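Local coordinates for protein autoinducer 2 sensor kinase/phosphatase LuxQ (Vibrio cholerae, PDB 3C38) that senses the LuxP–autoinducer 2 complex in quorum sensing, switching from autophosphorylating histidine kinase to phosphatase in the relay to LuxU and LuxO, at residues A80-F85 with V157-N162; H123-P128 with I136-S141; F216-T221 with C233-Q238; V181-T186 with Y203-A208. All blocks are in the same frame, centred on the assembly; numbering follows the deposited sequence.

In this periplasmic sensor region of LuxQ, a member of the Cache clan, four contacts fall into two pairs, one to each antiparallel sheet. Contacts 1 and 2 lie near the centre of the chain in space and share a sheet: strand 153-160 of contact 1 is bonded to strand 134-143 of contact 2, with Ile159 N 2.9 Å from Leu137 O. Contacts 3 and 4 meet on the other sheet, farther out. Chemistry follows place. The buried contacts 1 and 2 combine backbone bonds with apolar flanks, contact 1 adding a carboxylate; the partly buried hairpin of contact 3 recruits waters. Contact 4, buried too except on its Thr186–His206 side, lays a short helix on its sheet through valines.

Contact 1 (A80-F85 with V157-N162); sequences APDLRF and VGIVLN
Gly158 O is gripped by two successive backbone amides, Asp82 N and Leu83 N, at the entry to strand 83-88. Asp82 N reaches Gly158 O at 2.8 Å, nearly in line with the carbonyl, while Leu83 N makes a longer bond to Gly158 O of 3.3 Å from a tilted position. Asp82 and Leu83 both facing Gly158 make a classic beta bulge, here where strand 83-88 joins strand 153-160. Beyond it the pairing is regular, Gly158 N returning a bond to Leu83 O.

At the bulge the Asp82 carboxylate reaches along the partner strand. With CG beside its own backbone N (chi1 -63°), Asp82 accepts through OD2 from Val160 N at 2.7 Å, on the anti side and somewhat out of the carboxylate plane. On one flank the Pro81 ring crosses Val157, CB to CB 3.9 Å, and its CD lies over a face of the Arg84 guanidinium, whose NH2 forms a salt bridge with Asp73. On the other flank Leu83 CD2 meets Val160 CG2 at 4.2 Å, nearly at right angles. A carboxylate thus takes the place of a main-chain acceptor just past the bulge, satisfying a buried strand amide where regular pairing stops.

Contact 2 (H123-P128 with I136-S141); sequences HLVQTP and ILMRRS
His123 N donates to Met138 O over 2.6 Å, and Met138 N answers to His123 O; this pair of bonds opens the pairing of the two strands of a beta hairpin. Two residues on, Val125 N meets Ile136 O in an almost straight bond (175°), with Ile136 N to Val125 O beside it at 2.7 Å. Between these hydrogen-bonded pairs sits the non-hydrogen-bonded pair Leu124 and Leu137.

Side chains form the next shell. Leu124 CD1 crosses Leu137 CD2 obliquely at 4.0 Å. On the opposite face Val125 packs against Ile136, with Val125 CG2 and Ile136 CB 4.1 Å apart, and Thr127 turns its methyl CG2 onto Ile136 CD1, 3.8 Å away. That methyl faces the isoleucine because OG1 lies anti to the threonine N (chi1 -170°), leaving CG2 between N and the carbonyl carbon.

Further out, helix 106-115 covers the valine face through Leu112, which touches both Val125 and Met138. The leucine face meets helix 22-47 through Leu137, on which Phe33 and Leu37 pack, and strand 228-239 through Leu124. Strand 123-127 borders its sheet. The backbone bonds therefore fix the register of this edge strand, and apolar groups on both faces join it to its surroundings.

Contact 3 (F216-T221 with C233-Q238); sequences FIVGQT and CVYSIQ
A beta hairpin closes one side of the four-stranded antiparallel sheet, with strand 216-225 at the border and strand 228-239 next to it. Three hydrogen-bonded pairs run through this part: Ile217 with Gln238, Gly219 with Ser236 and Thr221 with Val234. The Thr221 pair includes a nearly straight bond from Val234 N to Thr221 O (2.7 Å), whereas Ile217 N to Gln238 O is weak. Strand 228-239 also pairs on its other side with strand 179-184.

Val218, Gln220, Tyr235 and Ile237 share one face. The Val218 and Ile237 side chains lie side by side, their CG2 methyls in contact, and Val218 CG1 comes to the edge of the Tyr235 ring. Gln220 runs alongside this ring, pointing the same way, its CG 3.5 Å from Tyr235 CE2 and its amide turned 41° from the ring plane. The extended chain (chi2 -178°) carries the amide far enough for one water to join Gln220 OE1, 2.6 Å away, to the Tyr235 hydroxyl. Cys233 SG lies over one face of the same ring, toward its rim.

On the other face polar groups gather round Gly219. Ser236 OG stands 3.6 Å from Gly219 CA, close over a residue with no side chain. Thr221 OG1 has a partner in Ser26 OG of the long helix 22-47. A second water donates to Val234 O at 2.7 Å and also bonds Thr221 OG1 and Ser236 OG.

Contact 4 (V181-T186 with Y203-A208); sequences VLAVDT and YVVHSA
Val181 meets two consecutive helical valines with its two methyls, and here the packing is tight. Val181 CG2 touches Val204 CG1 at 3.6 Å, the side chains crossing obliquely, while Val181 CG1 rests 3.9 Å from Val205 CG1, nearly at right angles. The division follows from chi1 of 179°, which sets CG1 anti to the backbone N of Val181 and CG2 beside it, so each branch has its own partner. Ala183, two residues along the strand and on the same face, adds a looser touch from CB to Val205 CG1 at 4.3 Å. Val204 also packs on Ile237 of the adjoining strand, which continues the apolar patch across the sheet.

Toward solvent the character changes. Thr186, in the break between strands 179-184 and 187-191, brings OG1 to 3.4 Å from His206 CD2 and CG2 to 3.6 Å from His206 NE2, van der Waals contacts at an exposed imidazole. The ring's ND1 is instead hydrogen-bonded to Asp202 O, a bond that would restrain the ring's rotation. Val205 CG2 bridges the two regions by lying 3.8 Å from Thr186 O. The short helix 201-205 is thus held to the sheet here by branched apolar side chains, with the Thr186–His206 touch at its exposed margin.

Contact 1 (A80-F85 with V157-N162)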
# COMPACT_ATOMS: atom_id res chain seq x y z
N ALA A 80 -4.85 8.39 4.09
CA ALA A 80 -3.60 8.87 3.53
C ALA A 80 -2.66 7.72 3.17
O ALA A 80 -2.72 6.65 3.78
CB ALA A 80 -2.90 9.80 4.51
N PRO A 81 -1.80 7.92 2.16
CA PRO A 81 -0.83 6.90 1.73
C PRO A 81 0.29 6.89 2.77
O PRO A 81 0.36 7.81 3.58
CB PRO A 81 -0.33 7.42 0.38
CG PRO A 81 -1.15 8.68 0.09
CD PRO A 81 -1.59 9.18 1.42
N ASP A 82 1.15 5.88 2.77
CA ASP A 82 2.24 5.87 3.74
C ASP A 82 3.38 6.74 3.25
O ASP A 82 4.20 7.22 4.04
CB ASP A 82 2.75 4.45 3.99
CG ASP A 82 1.69 3.55 4.60
OD1 ASP A 82 0.79 4.09 5.28
OD2 ASP A 82 1.75 2.32 4.41
N LEU A 83 3.43 6.96 1.95
CA LEU A 83 4.48 7.79 1.38
C LEU A 83 4.08 8.40 0.05
O LEU A 83 3.39 7.78 -0.78
CB LEU A 83 5.79 6.99 1.24
CG LEU A 83 5.86 5.75 0.35
CD1 LEU A 83 6.17 6.19 -1.07
CD2 LEU A 83 6.96 4.82 0.84
N ARG A 84 4.52 9.64 -0.14
CA ARG A 84 4.26 10.40 -1.35
C ARG A 84 5.54 11.08 -1.80
O ARG A 84 6.35 11.49 -0.98
CB ARG A 84 3.24 11.51 -1.09
CG ARG A 84 1.80 11.12 -0.85
CD ARG A 84 0.93 12.30 -1.24
NE ARG A 84 -0.47 12.18 -0.85
CZ ARG A 84 -0.93 12.38 0.38
NH1 ARG A 84 -0.09 12.72 1.36
NH2 ARG A 84 -2.22 12.26 0.64
N PHE A 85 5.71 11.20 -3.11
CA PHE A 85 6.86 11.91 -3.65
C PHE A 85 6.54 12.25 -5.11
O PHE A 85 5.81 11.52 -5.78
CB PHE A 85 8.16 11.10 -3.50
CG PHE A 85 8.23 9.89 -4.37
CD1 PHE A 85 8.55 10.00 -5.72
CD2 PHE A 85 8.00 8.62 -3.84
CE1 PHE A 85 8.63 8.88 -6.52
CE2 PHE A 85 8.08 7.49 -4.63
CZ PHE A 85 8.40 7.62 -5.97
N VAL A 157 2.33 7.60 -4.93
CA VAL A 157 1.82 7.32 -3.59
C VAL A 157 2.07 5.84 -3.33
O VAL A 157 1.97 5.01 -4.25
CB VAL A 157 0.29 7.59 -3.45
CG1 VAL A 157 -0.01 9.05 -3.82
CG2 VAL A 157 -0.50 6.64 -4.32
N GLY A 158 2.40 5.51 -2.10
CA GLY A 158 2.65 4.12 -1.78
C GLY A 158 2.08 3.70 -0.45
O GLY A 158 1.87 4.53 0.44
N ILE A 159 1.81 2.40 -0.34
CA ILE A 159 1.31 1.77 0.88
C ILE A 159 2.34 0.72 1.26
O ILE A 159 2.61 -0.18 0.47
CB ILE A 159 0.00 1.00 0.66
CG1 ILE A 159 -1.10 1.93 0.19
CG2 ILE A 159 -0.44 0.35 1.95
CD1 ILE A 159 -2.34 1.16 -0.26
N VAL A 160 2.93 0.84 2.45
CA VAL A 160 3.91 -0.14 2.88
C VAL A 160 3.18 -1.27 3.59
O VAL A 160 2.47 -1.05 4.57
CB VAL A 160 4.94 0.47 3.86
CG1 VAL A 160 5.89 -0.64 4.37
CG2 VAL A 160 5.74 1.57 3.16
N LEU A 161 3.36 -2.49 3.08
CA LEU A 161 2.70 -3.66 3.66
C LEU A 161 3.33 -4.17 4.96
O LEU A 161 2.61 -4.58 5.87
CB LEU A 161 2.65 -4.78 2.62
CG LEU A 161 1.92 -4.35 1.34
CD1 LEU A 161 1.92 -5.48 0.34
CD2 LEU A 161 0.48 -3.94 1.66
N ASN A 162 4.65 -4.15 5.04
CA ASN A 162 5.35 -4.63 6.23
C ASN A 162 4.83 -3.90 7.46
O ASN A 162 4.79 -2.66 7.48
CB ASN A 162 6.86 -4.38 6.12
CG ASN A 162 7.47 -5.08 4.90
OD1 ASN A 162 7.02 -4.87 3.76
ND2 ASN A 162 8.47 -5.92 5.14

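Contact 2 (H123-P128 with I136-S141)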
# COMPACT_ATOMS: atom_id res chain seq x y z
N HIS A 123 1.24 -0.94 -8.53
CA HIS A 123 2.38 -1.81 -8.77
C HIS A 123 2.89 -2.38 -7.46
O HIS A 123 3.16 -1.63 -6.52
CB HIS A 123 3.53 -1.03 -9.44
CG HIS A 123 3.27 -0.68 -10.87
ND1 HIS A 123 3.60 -1.52 -11.91
CD2 HIS A 123 2.72 0.42 -11.43
CE1 HIS A 123 3.26 -0.95 -13.05
NE2 HIS A 123 2.72 0.22 -12.79
N LEU A 124 3.02 -3.70 -7.40
CA LEU A 124 3.54 -4.37 -6.22
C LEU A 124 5.04 -4.42 -6.42
O LEU A 124 5.54 -5.13 -7.30
CB LEU A 124 2.96 -5.78 -6.11
CG LEU A 124 3.58 -6.66 -5.01
CD1 LEU A 124 3.46 -5.96 -3.66
CD2 LEU A 124 2.88 -8.02 -4.99
N VAL A 125 5.77 -3.64 -5.63
CA VAL A 125 7.22 -3.58 -5.73
C VAL A 125 7.86 -3.78 -4.36
O VAL A 125 7.20 -3.61 -3.33
CB VAL A 125 7.66 -2.24 -6.30
CG1 VAL A 125 6.99 -2.01 -7.64
CG2 VAL A 125 7.31 -1.14 -5.33
N GLN A 126 9.13 -4.14 -4.34
CA GLN A 126 9.84 -4.39 -3.10
C GLN A 126 11.13 -3.60 -3.12
O GLN A 126 11.80 -3.54 -4.14
CB GLN A 126 10.19 -5.88 -2.97
CG GLN A 126 9.08 -6.84 -3.36
CD GLN A 126 8.59 -6.67 -4.80
OE1 GLN A 126 9.16 -7.21 -5.75
NE2 GLN A 126 7.53 -5.91 -4.95
N THR A 127 11.50 -3.01 -1.99
CA THR A 127 12.73 -2.24 -1.92
C THR A 127 13.55 -2.62 -0.70
O THR A 127 13.01 -3.00 0.33
CB THR A 127 12.43 -0.73 -1.86
OG1 THR A 127 13.65 -0.00 -2.02
CG2 THR A 127 11.84 -0.36 -0.51
N PRO A 128 14.89 -2.53 -0.82
CA PRO A 128 15.76 -2.86 0.31
C PRO A 128 15.60 -1.76 1.34
O PRO A 128 15.49 -0.59 0.99
CB PRO A 128 17.15 -2.86 -0.31
CG PRO A 128 16.88 -3.28 -1.73
CD PRO A 128 15.67 -2.46 -2.07
N ILE A 136 5.84 -2.81 -1.12
CA ILE A 136 5.06 -1.60 -1.30
C ILE A 136 4.14 -1.64 -2.50
O ILE A 136 4.50 -2.16 -3.55
CB ILE A 136 5.99 -0.40 -1.51
CG1 ILE A 136 7.10 -0.42 -0.46
CG2 ILE A 136 5.20 0.90 -1.47
CD1 ILE A 136 8.16 0.64 -0.68
N LEU A 137 2.93 -1.09 -2.33
CA LEU A 137 1.98 -1.00 -3.43
C LEU A 137 2.11 0.47 -3.85
O LEU A 137 1.88 1.38 -3.05
CB LEU A 137 0.56 -1.29 -2.95
CG LEU A 137 0.26 -2.76 -2.63
CD1 LEU A 137 -1.07 -2.88 -1.90
CD2 LEU A 137 0.23 -3.55 -3.93
N MET A 138 2.52 0.70 -5.09
CA MET A 138 2.69 2.06 -5.55
C MET A 138 1.87 2.36 -6.78
O MET A 138 1.53 1.46 -7.55
CB MET A 138 4.16 2.34 -5.86
CG MET A 138 4.99 2.61 -4.63
SD MET A 138 6.52 3.38 -5.11
CE MET A 138 5.95 4.94 -5.68
N ARG A 139 1.57 3.64 -6.95
CA ARG A 139 0.79 4.08 -8.09
C ARG A 139 1.21 5.49 -8.48
O ARG A 139 1.49 6.33 -7.62
CB ARG A 139 -0.70 4.03 -7.76
CG ARG A 139 -1.62 4.27 -8.94
CD ARG A 139 -3.05 3.92 -8.57
NE ARG A 139 -3.97 4.17 -9.68
CZ ARG A 139 -4.40 5.38 -10.03
NH1 ARG A 139 -3.98 6.45 -9.35
NH2 ARG A 139 -5.23 5.52 -11.05
N ARG A 140 1.27 5.74 -9.79
CA ARG A 140 1.67 7.04 -10.33
C ARG A 140 0.50 7.79 -10.98
O ARG A 140 -0.33 7.20 -11.66
CB ARG A 140 2.77 6.82 -11.38
CG ARG A 140 3.50 8.07 -11.81
CD ARG A 140 4.44 7.80 -12.98
NE ARG A 140 3.71 7.42 -14.18
CZ ARG A 140 4.17 7.57 -15.41
NH1 ARG A 140 5.37 8.09 -15.62
NH2 ARG A 140 3.42 7.20 -16.44
N SER A 141 0.45 9.10 -10.77
CA SER A 141 -0.60 9.90 -11.39
C SER A 141 0.00 11.16 -12.01
O SER A 141 0.64 11.97 -11.33
CB SER A 141 -1.67 10.28 -10.35
OG SER A 141 -2.80 10.85 -10.98

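Contact 3 (F216-T221 with C233-Q238)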
# COMPACT_ATOMS: atom_id res chain seq x y z
N PHE A 216 -8.56 -25.42 14.03
CA PHE A 216 -8.48 -24.09 13.46
C PHE A 216 -8.25 -24.11 11.97
O PHE A 216 -7.11 -24.23 11.50
CB PHE A 216 -7.37 -23.31 14.15
CG PHE A 216 -7.45 -23.36 15.64
CD1 PHE A 216 -6.63 -24.22 16.36
CD2 PHE A 216 -8.38 -22.59 16.32
CE1 PHE A 216 -6.73 -24.30 17.74
CE2 PHE A 216 -8.49 -22.66 17.71
CZ PHE A 216 -7.66 -23.52 18.41
N ILE A 217 -9.34 -23.98 11.22
CA ILE A 217 -9.31 -23.98 9.77
C ILE A 217 -8.59 -22.73 9.25
O ILE A 217 -8.93 -21.61 9.63
CB ILE A 217 -10.74 -24.02 9.22
CG1 ILE A 217 -11.50 -25.18 9.87
CG2 ILE A 217 -10.71 -24.18 7.71
CD1 ILE A 217 -12.93 -25.36 9.38
N VAL A 218 -7.58 -22.93 8.40
CA VAL A 218 -6.84 -21.79 7.86
C VAL A 218 -7.01 -21.65 6.35
O VAL A 218 -6.53 -22.47 5.56
CB VAL A 218 -5.32 -21.88 8.14
CG1 VAL A 218 -4.67 -20.56 7.76
CG2 VAL A 218 -5.06 -22.20 9.60
N GLY A 219 -7.70 -20.59 5.95
CA GLY A 219 -7.89 -20.34 4.53
C GLY A 219 -6.72 -19.56 3.98
O GLY A 219 -5.99 -18.91 4.73
N GLN A 220 -6.52 -19.64 2.67
CA GLN A 220 -5.45 -18.92 1.99
C GLN A 220 -6.04 -18.10 0.85
O GLN A 220 -6.89 -18.59 0.11
CB GLN A 220 -4.41 -19.88 1.43
CG GLN A 220 -3.37 -20.31 2.43
CD GLN A 220 -2.33 -21.24 1.83
OE1 GLN A 220 -1.62 -20.88 0.88
NE2 GLN A 220 -2.22 -22.44 2.38
N THR A 221 -5.59 -16.86 0.71
CA THR A 221 -6.07 -16.00 -0.35
C THR A 221 -4.93 -15.19 -0.95
O THR A 221 -4.34 -14.35 -0.28
CB THR A 221 -7.13 -14.99 0.14
OG1 THR A 221 -8.28 -15.69 0.62
CG2 THR A 221 -7.55 -14.07 -1.00
N CYS A 233 -0.08 -13.37 0.16
CA CYS A 233 -1.04 -14.36 0.65
C CYS A 233 -1.65 -14.01 2.01
O CYS A 233 -0.95 -13.80 3.00
CB CYS A 233 -0.38 -15.73 0.74
SG CYS A 233 -1.48 -17.05 1.35
N VAL A 234 -2.97 -13.97 2.05
CA VAL A 234 -3.65 -13.68 3.29
C VAL A 234 -4.17 -14.97 3.91
O VAL A 234 -5.01 -15.65 3.33
CB VAL A 234 -4.83 -12.72 3.08
CG1 VAL A 234 -5.59 -12.55 4.40
CG2 VAL A 234 -4.32 -11.36 2.56
N TYR A 235 -3.64 -15.30 5.09
CA TYR A 235 -4.08 -16.49 5.80
C TYR A 235 -5.21 -16.06 6.73
O TYR A 235 -5.04 -15.11 7.51
CB TYR A 235 -2.94 -17.09 6.62
CG TYR A 235 -1.79 -17.61 5.78
CD1 TYR A 235 -0.72 -16.78 5.45
CD2 TYR A 235 -1.77 -18.93 5.32
CE1 TYR A 235 0.33 -17.25 4.68
CE2 TYR A 235 -0.73 -19.40 4.55
CZ TYR A 235 0.32 -18.56 4.23
OH TYR A 235 1.36 -19.03 3.45
N SER A 236 -6.35 -16.73 6.62
CA SER A 236 -7.50 -16.42 7.45
C SER A 236 -7.75 -17.62 8.35
O SER A 236 -7.79 -18.76 7.89
CB SER A 236 -8.74 -16.11 6.59
OG SER A 236 -9.13 -17.24 5.82
N ILE A 237 -7.92 -17.35 9.64
CA ILE A 237 -8.11 -18.42 10.60
C ILE A 237 -9.49 -18.42 11.21
O ILE A 237 -9.97 -17.39 11.68
CB ILE A 237 -7.07 -18.33 11.72
CG1 ILE A 237 -5.74 -17.85 11.14
CG2 ILE A 237 -6.87 -19.70 12.36
CD1 ILE A 237 -4.71 -17.54 12.17
N GLN A 238 -10.12 -19.59 11.19
CA GLN A 238 -11.45 -19.74 11.77
C GLN A 238 -11.53 -21.07 12.51
O GLN A 238 -11.02 -22.09 12.04
CB GLN A 238 -12.50 -19.67 10.67
CG GLN A 238 -13.76 -18.90 11.08
CD GLN A 238 -13.46 -17.46 11.50
OE1 GLN A 238 -12.94 -16.66 10.72
NE2 GLN A 238 -13.79 -17.14 12.75
O HOH W 1 0.95 -21.06 1.33
O HOH W 2 -7.63 -16.32 3.38

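Contact 4 (V181-T186 with Y203-A208)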
# COMPACT_ATOMS: atom_id res chain seq x y z
N VAL A 181 -3.21 -13.11 8.64
CA VAL A 181 -1.76 -13.01 8.54
C VAL A 181 -1.43 -12.71 7.08
O VAL A 181 -1.79 -13.49 6.19
CB VAL A 181 -1.05 -14.33 8.92
CG1 VAL A 181 0.46 -14.13 8.77
CG2 VAL A 181 -1.41 -14.76 10.34
N LEU A 182 -0.77 -11.59 6.84
CA LEU A 182 -0.39 -11.24 5.48
C LEU A 182 1.05 -11.70 5.34
O LEU A 182 1.92 -11.30 6.12
CB LEU A 182 -0.50 -9.73 5.23
CG LEU A 182 -0.02 -9.24 3.86
CD1 LEU A 182 -0.79 -9.95 2.75
CD2 LEU A 182 -0.22 -7.73 3.75
N ALA A 183 1.31 -12.54 4.36
CA ALA A 183 2.66 -13.05 4.18
C ALA A 183 3.09 -13.17 2.73
O ALA A 183 2.27 -13.10 1.81
CB ALA A 183 2.78 -14.41 4.85
N VAL A 184 4.40 -13.35 2.56
CA VAL A 184 5.03 -13.54 1.26
C VAL A 184 5.74 -14.88 1.40
O VAL A 184 6.78 -14.97 2.07
CB VAL A 184 6.08 -12.44 0.96
CG1 VAL A 184 6.79 -12.77 -0.35
CG2 VAL A 184 5.41 -11.08 0.87
N ASP A 185 5.18 -15.92 0.80
CA ASP A 185 5.76 -17.26 0.87
C ASP A 185 5.59 -17.82 2.29
O ASP A 185 4.51 -18.27 2.68
CB ASP A 185 7.24 -17.21 0.48
CG ASP A 185 7.89 -18.58 0.44
OD1 ASP A 185 7.17 -19.61 0.46
OD2 ASP A 185 9.14 -18.64 0.38
N THR A 186 6.66 -17.77 3.07
CA THR A 186 6.59 -18.28 4.43
C THR A 186 6.87 -17.16 5.42
O THR A 186 6.72 -17.34 6.63
CB THR A 186 7.59 -19.45 4.60
OG1 THR A 186 6.84 -20.67 4.78
CG2 THR A 186 8.54 -19.23 5.79
N TYR A 203 2.54 -21.52 13.14
CA TYR A 203 1.61 -22.57 12.72
C TYR A 203 0.74 -22.08 11.57
O TYR A 203 0.58 -22.76 10.55
CB TYR A 203 0.71 -22.97 13.89
CG TYR A 203 -0.58 -23.64 13.45
CD1 TYR A 203 -0.58 -24.93 12.90
CD2 TYR A 203 -1.80 -22.96 13.54
CE1 TYR A 203 -1.76 -25.51 12.45
CE2 TYR A 203 -2.99 -23.54 13.09
CZ TYR A 203 -2.97 -24.81 12.55
OH TYR A 203 -4.14 -25.37 12.09
N VAL A 204 0.15 -20.91 11.75
CA VAL A 204 -0.69 -20.30 10.74
C VAL A 204 0.05 -20.16 9.40
O VAL A 204 -0.51 -20.51 8.36
CB VAL A 204 -1.17 -18.91 11.18
CG1 VAL A 204 -2.07 -18.31 10.13
CG2 VAL A 204 -1.89 -19.01 12.53
N VAL A 205 1.29 -19.66 9.39
CA VAL A 205 1.95 -19.53 8.08
C VAL A 205 2.36 -20.83 7.45
O VAL A 205 2.30 -20.95 6.23
CB VAL A 205 3.23 -18.60 8.03
CG1 VAL A 205 2.83 -17.15 8.20
CG2 VAL A 205 4.27 -19.03 9.02
N HIS A 206 2.80 -21.81 8.22
CA HIS A 206 3.19 -23.05 7.56
C HIS A 206 2.04 -24.04 7.53
O HIS A 206 2.26 -25.22 7.31
CB HIS A 206 4.38 -23.70 8.24
CG HIS A 206 5.58 -22.81 8.33
ND1 HIS A 206 5.83 -22.00 9.42
CD2 HIS A 206 6.62 -22.63 7.49
CE1 HIS A 206 6.97 -21.37 9.25
NE2 HIS A 206 7.48 -21.73 8.09
N SER A 207 0.82 -23.56 7.74
CA SER A 207 -0.33 -24.44 7.74
C SER A 207 -0.79 -24.82 6.33
O SER A 207 -0.46 -24.14 5.36
CB SER A 207 -1.50 -23.79 8.48
OG SER A 207 -1.83 -22.54 7.89
N ALA A 208 -1.53 -25.92 6.23
CA ALA A 208 -2.05 -26.36 4.94
C ALA A 208 -3.43 -25.72 4.81
O ALA A 208 -4.23 -25.75 5.75
CB ALA A 208 -2.15 -27.88 4.90